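Local coordinates for probable amidase (PDB 2DC0), which is probably an amidase, a member of the amidase family whose helices pack around a large mixed beta sheet, at residues Glu252-Leu260 / Phe400-Leu410; Arg272-Val281 / Leu337-Val348. All coordinates share one frame; numbering follows the deposited sequence.

Overall arrangement
Both contacts lie against the same mixed sheet. Their centres are 23 Å apart, and their nearest atoms are about 9 Å apart without touching. Helix 251-263 of contact 1 is followed in the chain by strand 270-273 of contact 2. Both segments of contact 2 lie between those of contact 1 in the chain. Contact 1 is mostly buried. It sets a helix on a hairpin of the sheet, and apolar side chains do nearly all the work. Contact 2 is only partly buried. There an outermost strand of the sheet runs into an irregular stretch that packs along helix 324-345. Apolar packing is joined there by a carboxylate and two bridging waters.

Contact 1: residues Glu252-Leu260 / Phe400-Leu410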
loop_
_atom_site.group_PDB
_atom_site.type_symbol
_atom_site.label_atom_id
_atom_site.label_comp_id
_atom_site.label_asym_id
_atom_site.label_seq_id
_atom_site.Cartn_x
_atom_site.Cartn_y
_atom_site.Cartn_z
ATOM N N GLU A 252 -11.108 31.147 6.873
ATOM C CA GLU A 252 -9.827 31.805 7.143
ATOM C C GLU A 252 -8.597 30.983 6.760
ATOM O O GLU A 252 -7.602 31.538 6.292
ATOM C CB GLU A 252 -9.723 32.213 8.621
ATOM C CG GLU A 252 -10.729 33.279 9.076
ATOM C CD GLU A 252 -10.785 34.487 8.144
ATOM O OE1 GLU A 252 -9.723 35.076 7.840
ATOM O OE2 GLU A 252 -11.899 34.857 7.722
ATOM N N VAL A 253 -8.648 29.672 6.976
ATOM C CA VAL A 253 -7.522 28.818 6.618
ATOM C C VAL A 253 -7.484 28.725 5.098
ATOM O O VAL A 253 -6.412 28.665 4.489
ATOM C CB VAL A 253 -7.657 27.419 7.265
ATOM C CG1 VAL A 253 -6.662 26.440 6.654
ATOM C CG2 VAL A 253 -7.409 27.534 8.770
ATOM N N ARG A 254 -8.661 28.737 4.483
ATOM C CA ARG A 254 -8.751 28.695 3.030
ATOM C C ARG A 254 -8.003 29.901 2.472
ATOM O O ARG A 254 -7.258 29.791 1.502
ATOM C CB ARG A 254 -10.210 28.777 2.589
ATOM C CG ARG A 254 -10.392 28.807 1.089
ATOM C CD ARG A 254 -10.939 27.480 0.631
ATOM N NE ARG A 254 -10.015 26.765 -0.223
ATOM C CZ ARG A 254 -10.187 25.503 -0.593
ATOM N NH1 ARG A 254 -11.251 24.826 -0.171
ATOM N NH2 ARG A 254 -9.304 24.925 -1.392
ATOM N N LYS A 255 -8.219 31.059 3.089
ATOM C CA LYS A 255 -7.565 32.287 2.646
ATOM C C LYS A 255 -6.054 32.228 2.845
ATOM O O LYS A 255 -5.288 32.635 1.966
ATOM C CB LYS A 255 -8.160 33.491 3.387
ATOM C CG LYS A 255 -9.621 33.750 3.003
ATOM C CD LYS A 255 -10.344 34.665 3.989
ATOM C CE LYS A 255 -9.756 36.066 4.016
ATOM N NZ LYS A 255 -10.559 36.938 4.925
ATOM N N ALA A 256 -5.619 31.715 3.992
ATOM C CA ALA A 256 -4.185 31.611 4.253
ATOM C C ALA A 256 -3.534 30.656 3.257
ATOM O O ALA A 256 -2.467 30.941 2.719
ATOM C CB ALA A 256 -3.940 31.126 5.676
ATOM N N PHE A 257 -4.182 29.524 3.004
ATOM C CA PHE A 257 -3.635 28.543 2.079
ATOM C C PHE A 257 -3.550 29.113 0.665
ATOM O O PHE A 257 -2.548 28.916 -0.039
ATOM C CB PHE A 257 -4.495 27.281 2.088
ATOM C CG PHE A 257 -3.938 26.159 1.255
ATOM C CD1 PHE A 257 -2.663 25.656 1.495
ATOM C CD2 PHE A 257 -4.706 25.579 0.253
ATOM C CE1 PHE A 257 -2.165 24.592 0.750
ATOM C CE2 PHE A 257 -4.217 24.516 -0.496
ATOM C CZ PHE A 257 -2.944 24.021 -0.248
ATOM N N THR A 258 -4.600 29.823 0.253
ATOM C CA THR A 258 -4.643 30.436 -1.071
ATOM C C THR A 258 -3.507 31.446 -1.230
ATOM O O THR A 258 -2.887 31.532 -2.289
ATOM C CB THR A 258 -6.003 31.146 -1.305
ATOM O OG1 THR A 258 -7.054 30.171 -1.320
ATOM C CG2 THR A 258 -6.003 31.891 -2.636
ATOM N N ARG A 259 -3.239 32.207 -0.173
ATOM C CA ARG A 259 -2.163 33.200 -0.187
ATOM C C ARG A 259 -0.830 32.511 -0.469
ATOM O O ARG A 259 -0.020 32.989 -1.272
ATOM C CB ARG A 259 -2.088 33.919 1.162
ATOM C CG ARG A 259 -0.842 34.781 1.353
ATOM C CD ARG A 259 -0.755 35.313 2.779
ATOM N NE ARG A 259 0.482 36.049 3.016
ATOM C CZ ARG A 259 0.851 36.532 4.199
ATOM N NH1 ARG A 259 0.076 36.359 5.262
ATOM N NH2 ARG A 259 1.997 37.190 4.320
ATOM N N LEU A 260 -0.602 31.389 0.206
ATOM C CA LEU A 260 0.623 30.626 0.013
ATOM C C LEU A 260 0.721 30.177 -1.439
ATOM O O LEU A 260 1.775 30.288 -2.066
ATOM C CB LEU A 260 0.637 29.392 0.923
ATOM C CG LEU A 260 1.796 28.415 0.684
ATOM C CD1 LEU A 260 3.117 29.129 0.942
ATOM C CD2 LEU A 260 1.656 27.205 1.598
ATOM N N PHE A 400 2.622 27.487 9.064
ATOM C CA PHE A 400 2.637 28.296 7.855
ATOM C C PHE A 400 1.734 29.525 7.958
ATOM O O PHE A 400 1.846 30.445 7.151
ATOM C CB PHE A 400 2.252 27.437 6.637
ATOM C CG PHE A 400 0.784 27.470 6.288
ATOM C CD1 PHE A 400 0.305 28.334 5.305
ATOM C CD2 PHE A 400 -0.113 26.609 6.916
ATOM C CE1 PHE A 400 -1.045 28.336 4.951
ATOM C CE2 PHE A 400 -1.462 26.603 6.570
ATOM C CZ PHE A 400 -1.930 27.465 5.585
ATOM N N ALA A 401 0.850 29.550 8.950
ATOM C CA ALA A 401 -0.047 30.691 9.105
ATOM C C ALA A 401 -0.579 30.861 10.528
ATOM O O ALA A 401 -0.322 30.034 11.410
ATOM C CB ALA A 401 -1.213 30.564 8.123
ATOM N N LYS A 402 -1.323 31.945 10.729
ATOM C CA LYS A 402 -1.923 32.286 12.021
ATOM C C LYS A 402 -3.369 32.725 11.803
ATOM O O LYS A 402 -3.653 33.515 10.904
ATOM C CB LYS A 402 -1.176 33.453 12.675
ATOM C CG LYS A 402 0.286 33.213 12.993
ATOM C CD LYS A 402 0.461 32.363 14.239
ATOM C CE LYS A 402 1.925 32.329 14.671
ATOM N NZ LYS A 402 2.150 31.479 15.879
ATOM N N VAL A 403 -4.278 32.214 12.626
ATOM C CA VAL A 403 -5.690 32.572 12.548
ATOM C C VAL A 403 -6.155 32.733 13.994
ATOM O O VAL A 403 -5.929 31.853 14.829
ATOM C CB VAL A 403 -6.520 31.471 11.825
ATOM C CG1 VAL A 403 -8.009 31.805 11.873
ATOM C CG2 VAL A 403 -6.070 31.359 10.374
ATOM N N GLU A 404 -6.785 33.865 14.292
ATOM C CA GLU A 404 -7.246 34.149 15.647
ATOM C C GLU A 404 -6.063 34.220 16.621
ATOM O O GLU A 404 -6.181 33.843 17.787
ATOM C CB GLU A 404 -8.257 33.088 16.103
ATOM C CG GLU A 404 -9.637 33.249 15.459
ATOM C CD GLU A 404 -10.569 32.080 15.735
ATOM O OE1 GLU A 404 -10.428 31.429 16.790
ATOM O OE2 GLU A 404 -11.462 31.821 14.899
ATOM N N GLY A 405 -4.886 34.532 15.957
ATOM C CA GLY A 405 -3.639 34.582 16.708
ATOM C C GLY A 405 -3.135 33.195 17.065
ATOM O O GLY A 405 -2.204 33.044 17.861
HETATM N N MSE A 406 -3.924 32.084 16.352
HETATM C CA MSE A 406 -3.483 30.713 16.688
HETATM C C MSE A 406 -2.712 30.107 15.527
HETATM O O MSE A 406 -2.930 30.465 14.370
HETATM C CB MSE A 406 -4.701 29.852 17.014
HETATM C CG MSE A 406 -5.450 30.326 18.246
HETATM SE SE MSE A 406 -4.376 30.133 19.850
HETATM C CE MSE A 406 -4.498 28.200 20.008
ATOM N N PRO A 407 -1.785 29.186 15.828
ATOM C CA PRO A 407 -0.972 28.518 14.807
ATOM C C PRO A 407 -1.829 27.658 13.887
ATOM O O PRO A 407 -2.815 27.060 14.321
ATOM C CB PRO A 407 -0.012 27.654 15.631
ATOM C CG PRO A 407 0.088 28.388 16.934
ATOM C CD PRO A 407 -1.333 28.817 17.179
ATOM N N VAL A 408 -1.446 27.615 12.616
ATOM C CA VAL A 408 -2.122 26.797 11.618
ATOM C C VAL A 408 -1.009 26.085 10.862
ATOM O O VAL A 408 -0.114 26.736 10.328
ATOM C CB VAL A 408 -2.914 27.634 10.603
ATOM C CG1 VAL A 408 -3.593 26.697 9.598
ATOM C CG2 VAL A 408 -3.952 28.484 11.312
ATOM N N GLY A 409 -1.058 24.759 10.814
ATOM C CA GLY A 409 -0.008 24.024 10.133
ATOM C C GLY A 409 -0.254 23.627 8.690
ATOM O O GLY A 409 -1.392 23.617 8.211
ATOM N N LEU A 410 0.834 23.296 7.998
ATOM C CA LEU A 410 0.796 22.883 6.597
ATOM C C LEU A 410 1.334 21.468 6.455
ATOM O O LEU A 410 2.311 21.095 7.110
ATOM C CB LEU A 410 1.656 23.820 5.741
ATOM C CG LEU A 410 1.769 23.498 4.248
ATOM C CD1 LEU A 410 0.443 23.827 3.549
ATOM C CD2 LEU A 410 2.897 24.325 3.618
#
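Leu410 holds CG trans to its backbone N (chi1 178°), and Leu260 has the same kind of first torsion. Each side chain therefore extends toward the other, and they meet tip to tip, with Leu260 CD2 3.7 Å from Leu410 CD2. Phe400 is different. Its chi1 of 93° is far from a staggered value, and it turns the edge of the ring to the helix. Phe400 CE1 lies 3.7 Å from Ala256 O, close to the ring plane. One face of the ring carries Ala401 CB, 3.8 Å above the plane and over the ring centre.

A classic beta bulge lets two successive residues face the helix. Phe400 N and Ala401 N both donate to Val408 O. Ala401 CB can then meet Ala256 CB at 3.7 Å, where small side chains allow a close approach. Phe257 meets Leu410 at about a right angle, with Leu410 CD1 at the edge of the Phe257 ring, 3.9 Å from CE1. Toward the start of the helix segment, Val253 CG2 rests 4.0 Å from Val408 CG1. Glu252 brings its CB to within 3.7 Å of Val403 CG1, while its carboxylate makes a salt bridge along the helix with Lys255.

The type I' turn from Val403 to Met406, a selenomethionine, joins the two strands into a beta hairpin. Helix 251-263 lies over this hairpin, its segment 252-260 running roughly antiparallel to 400-403, at 150°. Val253 and Phe257 also touch Pro354 of strand 350-354, and Phe257 reaches Leu245 of helix 242-245. Leu433, near the C-terminus, packs on both Leu260 and Phe400. The helix thus spans three neighbouring strands of the central sheet, 395-403, 406-413 and 350-354.

Contact 2: residues Arg272-Val281 / Leu337-Val348; sequences REVSLPLEGV and LRLELVKALRGV
Leu278 and Glu340 pass one another, running in opposing senses. This brings Glu340 OE1 to the backbone N of Leu278, a hydrogen bond of 2.8 Å at 161° that uses the syn lone pair of OE1. Beyond CG the Glu340 chain is extended (chi2 -172°), which carries its carboxylate from the helix to the facing backbone. It crosses Pro277 at a slant, with Pro277 CD 3.3 Å from OE1. The other oxygen, Glu340 OE2, accepts a hydrogen bond from water 2, which in turn accepts one from Glu279 N.

Beside this polar group the leucines pack. Leu276 and Leu341 run alongside each other with the same heading, their CD1 atoms 3.7 Å apart. Leu337 spreads its two methyls: CD2 meets Leu278 CD2 at 3.9 Å, and CD1 meets Val281 CG2 at 3.8 Å, the latter pair at about a right angle. Val274 sets CG1 against Ala344 O at 3.6 Å. Water 1 donates to both Ser275 O and Glu340 O.

Leu276 and Leu278 also pack on Phe244 of helix 242-245. Lys343 makes a salt bridge with Glu226 of the second subunit.

The irregular chain after strand 270-273 is thus fastened to helix 324-345 by one carboxylate that serves two successive backbone N-H groups, one directly and one through water. These donors would probably favour a charged Glu340.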
loop_
_atom_site.group_PDB
_atom_site.type_symbol
_atom_site.label_atom_id
_atom_site.label_comp_id
_atom_site.label_asym_id
_atom_site.label_seq_id
_atom_site.Cartn_x
_atom_site.Cartn_y
_atom_site.Cartn_z
ATOM N N ARG A 272 0.554 22.912 -9.053
ATOM C CA ARG A 272 -0.332 22.219 -9.979
ATOM C C ARG A 272 -1.489 21.574 -9.237
ATOM O O ARG A 272 -1.300 20.955 -8.190
ATOM C CB ARG A 272 0.424 21.126 -10.745
ATOM C CG ARG A 272 1.586 21.622 -11.600
ATOM C CD ARG A 272 2.276 20.452 -12.312
ATOM N NE ARG A 272 3.501 20.869 -12.995
ATOM C CZ ARG A 272 4.321 20.046 -13.643
ATOM N NH1 ARG A 272 4.053 18.748 -13.703
ATOM N NH2 ARG A 272 5.416 20.524 -14.227
ATOM N N GLU A 273 -2.692 21.728 -9.776
ATOM C CA GLU A 273 -3.852 21.107 -9.164
ATOM C C GLU A 273 -3.769 19.622 -9.480
ATOM O O GLU A 273 -3.357 19.248 -10.577
ATOM C CB GLU A 273 -5.158 21.647 -9.750
ATOM C CG GLU A 273 -6.378 21.083 -9.029
ATOM C CD GLU A 273 -7.688 21.394 -9.721
ATOM O OE1 GLU A 273 -7.757 22.385 -10.480
ATOM O OE2 GLU A 273 -8.659 20.648 -9.484
ATOM N N VAL A 274 -4.140 18.783 -8.518
ATOM C CA VAL A 274 -4.145 17.336 -8.718
ATOM C C VAL A 274 -5.477 16.824 -8.191
ATOM O O VAL A 274 -6.137 17.506 -7.405
ATOM C CB VAL A 274 -3.003 16.608 -7.942
ATOM C CG1 VAL A 274 -1.641 17.080 -8.430
ATOM C CG2 VAL A 274 -3.158 16.837 -6.447
ATOM N N SER A 275 -5.874 15.632 -8.624
ATOM C CA SER A 275 -7.132 15.042 -8.173
ATOM C C SER A 275 -6.878 13.942 -7.147
ATOM O O SER A 275 -6.062 13.049 -7.375
ATOM C CB SER A 275 -7.907 14.461 -9.362
ATOM O OG SER A 275 -9.075 13.779 -8.919
ATOM N N LEU A 276 -7.568 14.012 -6.030
ATOM C CA LEU A 276 -7.464 13.048 -4.939
ATOM C C LEU A 276 -8.814 12.844 -4.261
ATOM O O LEU A 276 -8.996 13.259 -3.121
ATOM C CB LEU A 276 -6.200 13.312 -4.118
ATOM C CG LEU A 276 -5.978 12.406 -2.904
ATOM C CD1 LEU A 276 -4.808 11.471 -3.161
ATOM C CD2 LEU A 276 -5.729 13.251 -1.665
ATOM N N PRO A 277 -9.786 12.269 -4.986
ATOM C CA PRO A 277 -11.147 12.039 -4.486
ATOM C C PRO A 277 -11.203 11.379 -3.113
ATOM O O PRO A 277 -11.758 11.937 -2.170
ATOM C CB PRO A 277 -11.767 11.152 -5.564
ATOM C CG PRO A 277 -11.042 11.576 -6.808
ATOM C CD PRO A 277 -9.617 11.667 -6.322
ATOM N N LEU A 278 -10.643 10.180 -3.020
ATOM C CA LEU A 278 -10.627 9.436 -1.767
ATOM C C LEU A 278 -12.016 9.381 -1.147
ATOM O O LEU A 278 -12.176 9.564 0.061
ATOM C CB LEU A 278 -9.647 10.089 -0.782
ATOM C CG LEU A 278 -8.183 10.147 -1.242
ATOM C CD1 LEU A 278 -7.325 10.825 -0.173
ATOM C CD2 LEU A 278 -7.683 8.734 -1.509
ATOM N N GLU A 279 -13.027 9.134 -1.970
ATOM C CA GLU A 279 -14.387 9.071 -1.451
ATOM C C GLU A 279 -14.536 7.937 -0.449
ATOM O O GLU A 279 -14.075 6.818 -0.685
ATOM C CB GLU A 279 -15.388 8.898 -2.595
ATOM C CG GLU A 279 -15.261 9.978 -3.661
ATOM C CD GLU A 279 -16.433 9.996 -4.618
ATOM O OE1 GLU A 279 -16.745 8.934 -5.203
ATOM O OE2 GLU A 279 -17.040 11.076 -4.787
ATOM N N GLY A 280 -15.172 8.250 0.675
ATOM C CA GLY A 280 -15.396 7.274 1.727
ATOM C C GLY A 280 -14.179 6.951 2.579
ATOM O O GLY A 280 -14.239 6.063 3.426
ATOM N N VAL A 281 -13.084 7.681 2.387
ATOM C CA VAL A 281 -11.862 7.408 3.135
ATOM C C VAL A 281 -12.030 7.566 4.642
ATOM O O VAL A 281 -11.404 6.848 5.422
ATOM C CB VAL A 281 -10.688 8.306 2.649
ATOM C CG1 VAL A 281 -10.923 9.764 3.052
ATOM C CG2 VAL A 281 -9.374 7.790 3.223
ATOM N N LEU A 337 -7.784 2.525 -2.502
ATOM C CA LEU A 337 -7.450 3.948 -2.492
ATOM C C LEU A 337 -5.983 4.233 -2.789
ATOM O O LEU A 337 -5.622 5.350 -3.166
ATOM C CB LEU A 337 -7.793 4.557 -1.134
ATOM C CG LEU A 337 -9.276 4.573 -0.746
ATOM C CD1 LEU A 337 -9.413 4.893 0.734
ATOM C CD2 LEU A 337 -10.013 5.593 -1.593
ATOM N N ARG A 338 -5.145 3.219 -2.612
ATOM C CA ARG A 338 -3.712 3.363 -2.819
ATOM C C ARG A 338 -3.333 3.906 -4.198
ATOM O O ARG A 338 -2.509 4.814 -4.294
ATOM C CB ARG A 338 -3.020 2.016 -2.549
ATOM C CG ARG A 338 -1.543 2.135 -2.207
ATOM C CD ARG A 338 -0.959 0.800 -1.736
ATOM N NE ARG A 338 -1.611 0.280 -0.533
ATOM C CZ ARG A 338 -1.370 0.700 0.707
ATOM N NH1 ARG A 338 -0.483 1.660 0.934
ATOM N NH2 ARG A 338 -2.013 0.149 1.730
ATOM N N LEU A 339 -3.939 3.380 -5.261
ATOM C CA LEU A 339 -3.605 3.853 -6.611
ATOM C C LEU A 339 -3.930 5.340 -6.802
ATOM O O LEU A 339 -3.215 6.051 -7.515
ATOM C CB LEU A 339 -4.330 3.014 -7.678
ATOM C CG LEU A 339 -4.023 3.324 -9.148
ATOM C CD1 LEU A 339 -2.522 3.208 -9.415
ATOM C CD2 LEU A 339 -4.800 2.363 -10.047
ATOM N N GLU A 340 -5.000 5.806 -6.161
ATOM C CA GLU A 340 -5.407 7.213 -6.249
ATOM C C GLU A 340 -4.336 8.162 -5.722
ATOM O O GLU A 340 -4.076 9.217 -6.308
ATOM C CB GLU A 340 -6.689 7.463 -5.451
ATOM C CG GLU A 340 -7.967 7.143 -6.181
ATOM C CD GLU A 340 -9.187 7.585 -5.400
ATOM O OE1 GLU A 340 -9.179 8.722 -4.880
ATOM O OE2 GLU A 340 -10.151 6.797 -5.313
ATOM N N LEU A 341 -3.740 7.802 -4.593
ATOM C CA LEU A 341 -2.697 8.631 -4.009
ATOM C C LEU A 341 -1.447 8.603 -4.892
ATOM O O LEU A 341 -0.808 9.633 -5.110
ATOM C CB LEU A 341 -2.356 8.147 -2.596
ATOM C CG LEU A 341 -1.223 8.920 -1.900
ATOM C CD1 LEU A 341 -1.509 10.420 -1.948
ATOM C CD2 LEU A 341 -1.088 8.445 -0.455
ATOM N N VAL A 342 -1.108 7.421 -5.401
ATOM C CA VAL A 342 0.053 7.263 -6.267
ATOM C C VAL A 342 -0.080 8.152 -7.503
ATOM O O VAL A 342 0.881 8.807 -7.926
ATOM C CB VAL A 342 0.210 5.785 -6.705
ATOM C CG1 VAL A 342 1.285 5.655 -7.781
ATOM C CG2 VAL A 342 0.578 4.931 -5.492
ATOM N N LYS A 343 -1.279 8.178 -8.074
ATOM C CA LYS A 343 -1.550 8.986 -9.258
ATOM C C LYS A 343 -1.478 10.483 -8.959
ATOM O O LYS A 343 -0.989 11.262 -9.778
ATOM C CB LYS A 343 -2.925 8.619 -9.832
ATOM C CG LYS A 343 -2.972 7.206 -10.396
ATOM C CD LYS A 343 -4.385 6.723 -10.692
ATOM C CE LYS A 343 -4.992 7.381 -11.913
ATOM N NZ LYS A 343 -6.297 6.733 -12.242
ATOM N N ALA A 344 -1.950 10.887 -7.787
ATOM C CA ALA A 344 -1.916 12.300 -7.435
ATOM C C ALA A 344 -0.479 12.790 -7.259
ATOM O O ALA A 344 -0.177 13.942 -7.549
ATOM C CB ALA A 344 -2.718 12.547 -6.154
ATOM N N LEU A 345 0.400 11.909 -6.786
ATOM C CA LEU A 345 1.800 12.262 -6.561
ATOM C C LEU A 345 2.663 12.217 -7.819
ATOM O O LEU A 345 3.724 12.839 -7.867
ATOM C CB LEU A 345 2.412 11.342 -5.496
ATOM C CG LEU A 345 2.020 11.629 -4.045
ATOM C CD1 LEU A 345 2.481 10.493 -3.146
ATOM C CD2 LEU A 345 2.639 12.953 -3.605
ATOM N N ARG A 346 2.215 11.481 -8.832
ATOM C CA ARG A 346 2.973 11.373 -10.077
ATOM C C ARG A 346 3.167 12.730 -10.745
ATOM O O ARG A 346 2.207 13.462 -10.967
ATOM C CB ARG A 346 2.266 10.432 -11.060
ATOM C CG ARG A 346 2.369 8.957 -10.717
ATOM C CD ARG A 346 1.603 8.102 -11.726
ATOM N NE ARG A 346 2.099 8.268 -13.093
ATOM C CZ ARG A 346 3.243 7.765 -13.549
ATOM N NH1 ARG A 346 4.026 7.052 -12.749
ATOM N NH2 ARG A 346 3.612 7.984 -14.806
ATOM N N GLY A 347 4.409 13.071 -11.060
ATOM C CA GLY A 347 4.659 14.340 -11.721
ATOM C C GLY A 347 4.875 15.544 -10.818
ATOM O O GLY A 347 5.196 16.618 -11.316
ATOM N N VAL A 348 4.681 15.388 -9.509
ATOM C CA VAL A 348 4.901 16.492 -8.571
ATOM C C VAL A 348 5.883 16.032 -7.495
ATOM O O VAL A 348 6.056 14.832 -7.277
ATOM C CB VAL A 348 3.576 16.986 -7.891
ATOM C CG1 VAL A 348 2.599 17.489 -8.946
ATOM C CG2 VAL A 348 2.938 15.873 -7.067
HETATM O O HOH W 1 -5.660 10.449 -8.077
HETATM O O HOH W 2 -12.362 8.106 -4.564
#